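Local coordinates for protein importin subunit beta-1 (Saccharomyces cerevisiae, PDB 5OWU) that carries proteins into the nucleus as the importin beta subunit, working through importin alpha, which recognises the classical nuclear localization signal of the cargo, at residues Leu209-Asn223 against Lys250-Tyr262. Numbering follows the deposited sequence.
Sequences LIFIKNNMEREGERN and KIMSLYYTFMKPY
With CG opposite the carbonyl carbon in both residues (chi1 -60° in Tyr255), the tyrosine ring reaches across to the turn at Leu209 while Met216 folds over its face. The contact belongs to the HEAT-repeat solenoid: 209-223 runs into helix 219-233 and 250-262 leaves helix 238-255, both helices within HEAT 6, and enters helix 260-274 of HEAT 7. Met216 CG sits over the ring centre in a CH-pi contact, 3.8 Å from the centroid, and its SD adds a more distant Met-aromatic contact above the face. At the ring edge Tyr255 OH donates to Leu209 O at 2.7 Å, nearly in line with the carbonyl bond, which ties the end of the ring to the backbone there. Next to it, Leu209 CD1 packs on Lys250 CB and Ile251 CG1, and Leu254 CD1 meets Ile210 CG1 at 3.6 Å.

At the other end the Arg222 guanidinium and the Phe258 ring are nearly parallel but offset, the planes 11° apart, with Phe258 CD1 over one guanidinium face, 3.2 Å from Arg222 NH1. Arg222 NE donates to Tyr262 OH at 3.1 Å through a bent bond. Replacing Arg222 by an alanine would probably leave Tyr262 OH without this donor and uncover part of Phe258. Tyr262 OH in turn donates to Asn223 OD1 at 2.6 Å, the hydroxyl standing 23° out of the amide carbonyl plane.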
ATOM      1  N   LEU A 209      16.462  15.269   0.614  1.00 32.50           N
ATOM      2  CA  LEU A 209      16.071  15.720  -0.723  1.00 35.85           C
ATOM      3  C   LEU A 209      14.781  16.541  -0.741  1.00 37.45           C
ATOM      4  O   LEU A 209      14.657  17.488  -1.527  1.00 32.73           O
ATOM      5  CB  LEU A 209      15.945  14.517  -1.655  1.00 36.57           C
ATOM      6  CG  LEU A 209      17.293  13.861  -1.964  1.00 33.61           C
ATOM      7  CD1 LEU A 209      17.100  12.666  -2.851  1.00 35.08           C
ATOM      8  CD2 LEU A 209      18.283  14.830  -2.603  1.00 29.28           C
ATOM      9  N   ILE A 210      13.803  16.207   0.100  1.00 33.47           N
ATOM     10  CA  ILE A 210      12.532  16.922   0.025  1.00 32.91           C
ATOM     11  C   ILE A 210      12.637  18.358   0.519  1.00 40.31           C
ATOM     12  O   ILE A 210      11.707  19.144   0.302  1.00 42.44           O
ATOM     13  CB  ILE A 210      11.438  16.139   0.786  1.00 47.79           C
ATOM     14  CG1 ILE A 210      11.145  14.835   0.033  1.00 46.79           C
ATOM     15  CG2 ILE A 210      10.153  16.953   0.921  1.00 62.43           C
ATOM     16  CD1 ILE A 210       9.946  14.042   0.522  1.00 61.58           C
ATOM     17  N   PHE A 211      13.756  18.741   1.134  1.00 35.69           N
ATOM     18  CA  PHE A 211      13.912  20.078   1.697  1.00 34.84           C
ATOM     19  C   PHE A 211      14.847  20.975   0.898  1.00 42.35           C
ATOM     20  O   PHE A 211      15.163  22.076   1.357  1.00 50.72           O
ATOM     21  CB  PHE A 211      14.410  19.973   3.138  1.00 33.70           C
ATOM     22  CG  PHE A 211      13.473  19.234   4.032  1.00 38.04           C
ATOM     23  CD1 PHE A 211      12.310  19.836   4.482  1.00 40.56           C
ATOM     24  CD2 PHE A 211      13.740  17.932   4.409  1.00 45.86           C
ATOM     25  CE1 PHE A 211      11.437  19.154   5.303  1.00 49.65           C
ATOM     26  CE2 PHE A 211      12.870  17.245   5.231  1.00 47.85           C
ATOM     27  CZ  PHE A 211      11.716  17.859   5.677  1.00 53.40           C
ATOM     28  N   ILE A 212      15.278  20.557  -0.291  1.00 37.91           N
ATOM     29  CA  ILE A 212      16.289  21.302  -1.024  1.00 36.12           C
ATOM     30  C   ILE A 212      15.761  21.789  -2.373  1.00 39.96           C
ATOM     31  O   ILE A 212      16.542  22.047  -3.277  1.00 35.06           O
ATOM     32  CB  ILE A 212      17.579  20.472  -1.186  1.00 40.38           C
ATOM     33  CG1 ILE A 212      17.372  19.285  -2.134  1.00 39.55           C
ATOM     34  CG2 ILE A 212      18.049  19.951   0.172  1.00 35.78           C
ATOM     35  CD1 ILE A 212      18.663  18.585  -2.523  1.00 37.11           C
ATOM     36  N   LYS A 213      14.438  21.925  -2.518  1.00 43.53           N
ATOM     37  CA  LYS A 213      13.876  22.442  -3.766  1.00 38.06           C
ATOM     38  C   LYS A 213      14.554  23.743  -4.178  1.00 50.82           C
ATOM     39  O   LYS A 213      14.978  23.906  -5.330  1.00 39.81           O
ATOM     40  CB  LYS A 213      12.370  22.665  -3.619  1.00 48.45           C
ATOM     41  CG  LYS A 213      11.582  21.446  -3.170  1.00 62.38           C
ATOM     42  CD  LYS A 213      10.503  21.058  -4.175  1.00 76.99           C
ATOM     43  CE  LYS A 213       9.366  20.297  -3.499  1.00 77.32           C
ATOM     44  NZ  LYS A 213       9.849  19.130  -2.707  1.00 83.25           N
ATOM     45  N   ASN A 214      14.660  24.691  -3.244  1.00 40.34           N
ATOM     46  CA  ASN A 214      15.248  25.982  -3.575  1.00 47.02           C
ATOM     47  C   ASN A 214      16.681  25.833  -4.062  1.00 37.51           C
ATOM     48  O   ASN A 214      17.111  26.575  -4.952  1.00 48.38           O
ATOM     49  CB  ASN A 214      15.181  26.911  -2.364  1.00 50.41           C
ATOM     50  CG  ASN A 214      13.755  27.267  -1.986  1.00 57.54           C
ATOM     51  OD1 ASN A 214      12.848  27.203  -2.818  1.00 56.77           O
ATOM     52  ND2 ASN A 214      13.549  27.644  -0.731  1.00 63.50           N
ATOM     53  N   ASN A 215      17.423  24.866  -3.518  1.00 37.60           N
ATOM     54  CA  ASN A 215      18.784  24.621  -3.988  1.00 39.58           C
ATOM     55  C   ASN A 215      18.783  23.977  -5.372  1.00 40.83           C
ATOM     56  O   ASN A 215      19.592  24.342  -6.231  1.00 46.88           O
ATOM     57  CB  ASN A 215      19.532  23.733  -2.995  1.00 39.00           C
ATOM     58  CG  ASN A 215      19.526  24.295  -1.593  1.00 43.57           C
ATOM     59  OD1 ASN A 215      18.610  24.035  -0.810  1.00 45.33           O
ATOM     60  ND2 ASN A 215      20.557  25.066  -1.261  1.00 39.97           N
ATOM     61  N   MET A 216      17.879  23.019  -5.605  1.00 40.23           N
ATOM     62  CA  MET A 216      17.818  22.340  -6.900  1.00 46.62           C
ATOM     63  C   MET A 216      17.391  23.281  -8.019  1.00 43.84           C
ATOM     64  O   MET A 216      17.757  23.067  -9.181  1.00 45.59           O
ATOM     65  CB  MET A 216      16.867  21.142  -6.813  1.00 35.71           C
ATOM     66  CG  MET A 216      17.375  19.995  -5.938  1.00 37.96           C
ATOM     67  SD  MET A 216      18.792  19.137  -6.667  1.00 39.98           S
ATOM     68  CE  MET A 216      20.174  20.035  -5.958  1.00 66.48           C
ATOM     69  N   GLU A 217      16.633  24.325  -7.700  1.00 51.60           N
ATOM     70  CA  GLU A 217      16.275  25.309  -8.712  1.00 46.69           C
ATOM     71  C   GLU A 217      17.433  26.226  -9.081  1.00 49.93           C
ATOM     72  O   GLU A 217      17.278  27.038  -9.999  1.00 66.08           O
ATOM     73  CB  GLU A 217      15.081  26.132  -8.229  1.00 60.44           C
ATOM     74  CG  GLU A 217      13.814  25.303  -8.048  1.00 61.05           C
ATOM     75  CD  GLU A 217      12.677  26.086  -7.421  1.00 73.70           C
ATOM     76  OE1 GLU A 217      12.927  27.192  -6.894  1.00 79.17           O
ATOM     77  OE2 GLU A 217      11.532  25.588  -7.457  1.00 72.35           O
ATOM     78  N   ARG A 218      18.580  26.120  -8.411  1.00 45.63           N
ATOM     79  CA  ARG A 218      19.769  26.890  -8.754  1.00 47.17           C
ATOM     80  C   ARG A 218      20.695  26.000  -9.566  1.00 45.45           C
ATOM     81  O   ARG A 218      21.173  24.979  -9.062  1.00 41.18           O
ATOM     82  CB  ARG A 218      20.484  27.407  -7.506  1.00 44.64           C
ATOM     83  CG  ARG A 218      19.656  28.362  -6.673  1.00 52.19           C
ATOM     84  CD  ARG A 218      20.256  28.562  -5.293  1.00 50.70           C
ATOM     85  NE  ARG A 218      19.268  29.095  -4.364  1.00 55.27           N
ATOM     86  CZ  ARG A 218      19.367  29.027  -3.041  1.00 55.36           C
ATOM     87  NH1 ARG A 218      20.416  28.447  -2.470  1.00 37.81           N
ATOM     88  NH2 ARG A 218      18.408  29.541  -2.284  1.00 59.23           N
ATOM     89  N   GLU A 219      20.955  26.398 -10.811  1.00 48.82           N
ATOM     90  CA  GLU A 219      21.675  25.527 -11.735  1.00 51.10           C
ATOM     91  C   GLU A 219      23.042  25.135 -11.186  1.00 42.82           C
ATOM     92  O   GLU A 219      23.441  23.973 -11.285  1.00 42.27           O
ATOM     93  CB  GLU A 219      21.826  26.209 -13.100  1.00 53.81           C
ATOM     94  CG  GLU A 219      22.281  25.265 -14.212  1.00 59.22           C
ATOM     95  CD  GLU A 219      22.742  25.994 -15.466  1.00 75.05           C
ATOM     96  OE1 GLU A 219      22.407  27.189 -15.632  1.00 71.22           O
ATOM     97  OE2 GLU A 219      23.451  25.370 -16.284  1.00 68.63           O
ATOM     98  N   GLY A 220      23.780  26.086 -10.612  1.00 39.24           N
ATOM     99  CA  GLY A 220      25.127  25.779 -10.154  1.00 42.25           C
ATOM    100  C   GLY A 220      25.144  24.794  -9.000  1.00 38.72           C
ATOM    101  O   GLY A 220      25.948  23.854  -8.980  1.00 43.41           O
ATOM    102  N   GLU A 221      24.253  24.990  -8.024  1.00 43.05           N
ATOM    103  CA  GLU A 221      24.160  24.054  -6.904  1.00 43.22           C
ATOM    104  C   GLU A 221      23.672  22.686  -7.366  1.00 38.96           C
ATOM    105  O   GLU A 221      24.192  21.654  -6.927  1.00 36.92           O
ATOM    106  CB  GLU A 221      23.225  24.607  -5.830  1.00 41.79           C
ATOM    107  CG  GLU A 221      23.637  25.952  -5.251  1.00 47.94           C
ATOM    108  CD  GLU A 221      22.791  26.344  -4.051  1.00 54.37           C
ATOM    109  OE1 GLU A 221      22.169  25.440  -3.444  1.00 42.05           O
ATOM    110  OE2 GLU A 221      22.744  27.549  -3.716  1.00 49.73           O
ATOM    111  N   ARG A 222      22.655  22.658  -8.230  1.00 44.23           N
ATOM    112  CA  ARG A 222      22.158  21.392  -8.765  1.00 50.67           C
ATOM    113  C   ARG A 222      23.266  20.641  -9.498  1.00 40.38           C
ATOM    114  O   ARG A 222      23.461  19.436  -9.298  1.00 35.15           O
ATOM    115  CB  ARG A 222      20.969  21.666  -9.690  1.00 48.96           C
ATOM    116  CG  ARG A 222      20.240  20.432 -10.182  1.00 48.49           C
ATOM    117  CD  ARG A 222      19.069  20.791 -11.092  1.00 50.49           C
ATOM    118  NE  ARG A 222      19.439  21.685 -12.196  1.00 47.47           N
ATOM    119  CZ  ARG A 222      18.896  22.881 -12.443  1.00 54.22           C
ATOM    120  NH1 ARG A 222      17.929  23.372 -11.681  1.00 57.16           N
ATOM    121  NH2 ARG A 222      19.317  23.595 -13.476  1.00 66.46           N
ATOM    122  N   ASN A 223      24.003  21.347 -10.356  1.00 36.36           N
ATOM    123  CA  ASN A 223      25.109  20.733 -11.080  1.00 46.12           C
ATOM    124  C   ASN A 223      26.124  20.143 -10.114  1.00 37.59           C
ATOM    125  O   ASN A 223      26.531  18.984 -10.258  1.00 39.51           O
ATOM    126  CB  ASN A 223      25.789  21.759 -11.996  1.00 38.80           C
ATOM    127  CG  ASN A 223      24.967  22.082 -13.239  1.00 40.48           C
ATOM    128  OD1 ASN A 223      24.028  21.371 -13.578  1.00 44.96           O
ATOM    129  ND2 ASN A 223      25.334  23.159 -13.930  1.00 43.16           N
ATOM    130  N   LYS A 250      16.000   8.532  -5.848  1.00 28.58           N
ATOM    131  CA  LYS A 250      15.108   9.472  -5.179  1.00 28.40           C
ATOM    132  C   LYS A 250      15.118  10.827  -5.876  1.00 26.99           C
ATOM    133  O   LYS A 250      14.071  11.476  -6.018  1.00 31.36           O
ATOM    134  CB  LYS A 250      15.509   9.608  -3.714  1.00 30.59           C
ATOM    135  CG  LYS A 250      14.319   9.625  -2.767  1.00 54.44           C
ATOM    136  CD  LYS A 250      14.615  10.353  -1.459  1.00 51.55           C
ATOM    137  CE  LYS A 250      13.418  10.329  -0.522  1.00 64.15           C
ATOM    138  NZ  LYS A 250      12.206  10.927  -1.165  1.00 62.57           N
ATOM    139  N   ILE A 251      16.292  11.270  -6.326  1.00 26.66           N
ATOM    140  CA  ILE A 251      16.386  12.527  -7.063  1.00 25.70           C
ATOM    141  C   ILE A 251      15.599  12.448  -8.358  1.00 35.94           C
ATOM    142  O   ILE A 251      14.956  13.417  -8.764  1.00 30.94           O
ATOM    143  CB  ILE A 251      17.857  12.889  -7.339  1.00 29.92           C
ATOM    144  CG1 ILE A 251      18.555  13.284  -6.037  1.00 27.82           C
ATOM    145  CG2 ILE A 251      17.948  14.034  -8.358  1.00 28.42           C
ATOM    146  CD1 ILE A 251      20.070  13.334  -6.138  1.00 35.28           C
ATOM    147  N   MET A 252      15.679  11.319  -9.061  1.00 30.51           N
ATOM    148  CA  MET A 252      14.920  11.189 -10.300  1.00 32.12           C
ATOM    149  C   MET A 252      13.427  11.287 -10.018  1.00 38.47           C
ATOM    150  O   MET A 252      12.695  11.994 -10.724  1.00 37.67           O
ATOM    151  CB  MET A 252      15.265   9.864 -10.983  1.00 32.72           C
ATOM    152  CG  MET A 252      14.451   9.537 -12.238  1.00 33.56           C
ATOM    153  SD  MET A 252      14.806  10.594 -13.648  1.00 32.31           S
ATOM    154  CE  MET A 252      16.544  10.207 -13.930  1.00 31.72           C
ATOM    155  N   SER A 253      12.965  10.610  -8.963  1.00 32.58           N
ATOM    156  CA  SER A 253      11.542  10.639  -8.638  1.00 37.81           C
ATOM    157  C   SER A 253      11.078  12.039  -8.239  1.00 36.97           C
ATOM    158  O   SER A 253       9.994  12.472  -8.645  1.00 46.52           O
ATOM    159  CB  SER A 253      11.245   9.630  -7.524  1.00 35.51           C
ATOM    160  OG  SER A 253       9.875   9.671  -7.178  1.00 46.99           O
ATOM    161  N   LEU A 254      11.880  12.768  -7.460  1.00 34.05           N
ATOM    162  CA  LEU A 254      11.452  14.068  -6.938  1.00 34.41           C
ATOM    163  C   LEU A 254      11.721  15.230  -7.888  1.00 36.21           C
ATOM    164  O   LEU A 254      10.948  16.192  -7.931  1.00 32.07           O
ATOM    165  CB  LEU A 254      12.157  14.352  -5.612  1.00 32.89           C
ATOM    166  CG  LEU A 254      11.676  13.581  -4.391  1.00 39.85           C
ATOM    167  CD1 LEU A 254      12.544  13.955  -3.199  1.00 47.93           C
ATOM    168  CD2 LEU A 254      10.211  13.884  -4.110  1.00 46.51           C
ATOM    169  N   TYR A 255      12.813  15.174  -8.630  1.00 29.64           N
ATOM    170  CA  TYR A 255      13.268  16.269  -9.473  1.00 26.97           C
ATOM    171  C   TYR A 255      13.452  15.808 -10.912  1.00 34.42           C
ATOM    172  O   TYR A 255      14.365  16.260 -11.600  1.00 28.68           O
ATOM    173  CB  TYR A 255      14.565  16.860  -8.920  1.00 37.22           C
ATOM    174  CG  TYR A 255      14.410  17.400  -7.518  1.00 31.34           C
ATOM    175  CD1 TYR A 255      13.698  18.570  -7.284  1.00 35.83           C
ATOM    176  CD2 TYR A 255      14.961  16.737  -6.426  1.00 37.86           C
ATOM    177  CE1 TYR A 255      13.536  19.069  -6.003  1.00 39.61           C
ATOM    178  CE2 TYR A 255      14.807  17.236  -5.130  1.00 34.28           C
ATOM    179  CZ  TYR A 255      14.091  18.400  -4.934  1.00 34.79           C
ATOM    180  OH  TYR A 255      13.926  18.913  -3.670  1.00 39.12           O
ATOM    181  N   TYR A 256      12.596  14.887 -11.361  1.00 34.26           N
ATOM    182  CA  TYR A 256      12.568  14.457 -12.756  1.00 41.47           C
ATOM    183  C   TYR A 256      12.751  15.641 -13.703  1.00 46.35           C
ATOM    184  O   TYR A 256      13.547  15.571 -14.645  1.00 31.82           O
ATOM    185  CB  TYR A 256      11.249  13.729 -13.061  1.00 33.35           C
ATOM    186  CG  TYR A 256      11.142  13.212 -14.481  1.00 32.85           C
ATOM    187  CD1 TYR A 256      11.610  11.948 -14.825  1.00 39.89           C
ATOM    188  CD2 TYR A 256      10.573  13.993 -15.481  1.00 41.83           C
ATOM    189  CE1 TYR A 256      11.512  11.476 -16.141  1.00 35.70           C
ATOM    190  CE2 TYR A 256      10.470  13.533 -16.781  1.00 46.39           C
ATOM    191  CZ  TYR A 256      10.938  12.277 -17.110  1.00 35.14           C
ATOM    192  OH  TYR A 256      10.828  11.841 -18.418  1.00 37.56           O
ATOM    193  N   THR A 257      12.045  16.745 -13.440  1.00 38.68           N
ATOM    194  CA  THR A 257      12.007  17.855 -14.387  1.00 39.58           C
ATOM    195  C   THR A 257      13.389  18.425 -14.684  1.00 33.35           C
ATOM    196  O   THR A 257      13.563  19.085 -15.714  1.00 33.94           O
ATOM    197  CB  THR A 257      11.089  18.967 -13.861  1.00 43.60           C
ATOM    198  OG1 THR A 257      10.850  19.931 -14.895  1.00 51.27           O
ATOM    199  CG2 THR A 257      11.695  19.666 -12.648  1.00 34.48           C
ATOM    200  N   PHE A 258      14.373  18.184 -13.818  1.00 34.02           N
ATOM    201  CA  PHE A 258      15.717  18.727 -13.984  1.00 40.88           C
ATOM    202  C   PHE A 258      16.727  17.704 -14.501  1.00 33.64           C
ATOM    203  O   PHE A 258      17.919  18.017 -14.577  1.00 38.53           O
ATOM    204  CB  PHE A 258      16.229  19.292 -12.655  1.00 36.09           C
ATOM    205  CG  PHE A 258      15.417  20.432 -12.114  1.00 40.36           C
ATOM    206  CD1 PHE A 258      15.407  21.662 -12.755  1.00 47.90           C
ATOM    207  CD2 PHE A 258      14.698  20.287 -10.939  1.00 46.05           C
ATOM    208  CE1 PHE A 258      14.670  22.721 -12.247  1.00 45.68           C
ATOM    209  CE2 PHE A 258      13.963  21.342 -10.422  1.00 45.55           C
ATOM    210  CZ  PHE A 258      13.950  22.559 -11.073  1.00 49.43           C
ATOM    211  N   MET A 259      16.295  16.498 -14.863  1.00 30.25           N
ATOM    212  CA  MET A 259      17.250  15.424 -15.119  1.00 33.26           C
ATOM    213  C   MET A 259      17.737  15.319 -16.565  1.00 38.44           C
ATOM    214  O   MET A 259      18.684  14.565 -16.822  1.00 35.47           O
ATOM    215  CB  MET A 259      16.637  14.088 -14.711  1.00 29.91           C
ATOM    216  CG  MET A 259      16.467  13.943 -13.202  1.00 38.13           C
ATOM    217  SD  MET A 259      18.040  13.963 -12.310  1.00 31.16           S
ATOM    218  CE  MET A 259      18.104  15.658 -11.715  1.00 33.68           C
ATOM    219  N   LYS A 260      17.131  16.020 -17.518  1.00 30.46           N
ATOM    220  CA  LYS A 260      17.516  15.806 -18.915  1.00 42.67           C
ATOM    221  C   LYS A 260      19.002  16.060 -19.155  1.00 37.96           C
ATOM    222  O   LYS A 260      19.663  15.200 -19.762  1.00 30.82           O
ATOM    223  CB  LYS A 260      16.634  16.667 -19.831  1.00 31.58           C
ATOM    224  CG  LYS A 260      16.740  16.333 -21.319  1.00 51.34           C
ATOM    225  CD  LYS A 260      15.873  17.270 -22.148  1.00 52.63           C
ATOM    226  CE  LYS A 260      15.876  16.888 -23.616  1.00 63.29           C
ATOM    227  NZ  LYS A 260      15.328  17.979 -24.468  1.00 81.90           N
ATOM    228  N   PRO A 261      19.595  17.166 -18.698  1.00 44.96           N
ATOM    229  CA  PRO A 261      21.034  17.364 -18.960  1.00 40.90           C
ATOM    230  C   PRO A 261      21.921  16.318 -18.306  1.00 36.22           C
ATOM    231  O   PRO A 261      22.929  15.909 -18.895  1.00 40.35           O
ATOM    232  CB  PRO A 261      21.305  18.768 -18.395  1.00 53.81           C
ATOM    233  CG  PRO A 261      19.962  19.415 -18.282  1.00 53.17           C
ATOM    234  CD  PRO A 261      19.004  18.311 -17.986  1.00 43.45           C
ATOM    235  N   TYR A 262      21.577  15.870 -17.099  1.00 35.42           N
ATOM    236  CA  TYR A 262      22.401  14.867 -16.433  1.00 36.37           C
ATOM    237  C   TYR A 262      22.257  13.511 -17.107  1.00 34.10           C
ATOM    238  O   TYR A 262      23.233  12.760 -17.218  1.00 35.15           O
ATOM    239  CB  TYR A 262      22.037  14.797 -14.946  1.00 35.16           C
ATOM    240  CG  TYR A 262      22.009  16.178 -14.339  1.00 39.48           C
ATOM    241  CD1 TYR A 262      23.187  16.878 -14.108  1.00 34.73           C
ATOM    242  CD2 TYR A 262      20.805  16.806 -14.048  1.00 43.65           C
ATOM    243  CE1 TYR A 262      23.166  18.162 -13.579  1.00 43.58           C
ATOM    244  CE2 TYR A 262      20.775  18.090 -13.520  1.00 50.99           C
ATOM    245  CZ  TYR A 262      21.958  18.759 -13.289  1.00 48.60           C
ATOM    246  OH  TYR A 262      21.938  20.030 -12.766  1.00 46.39           O
TER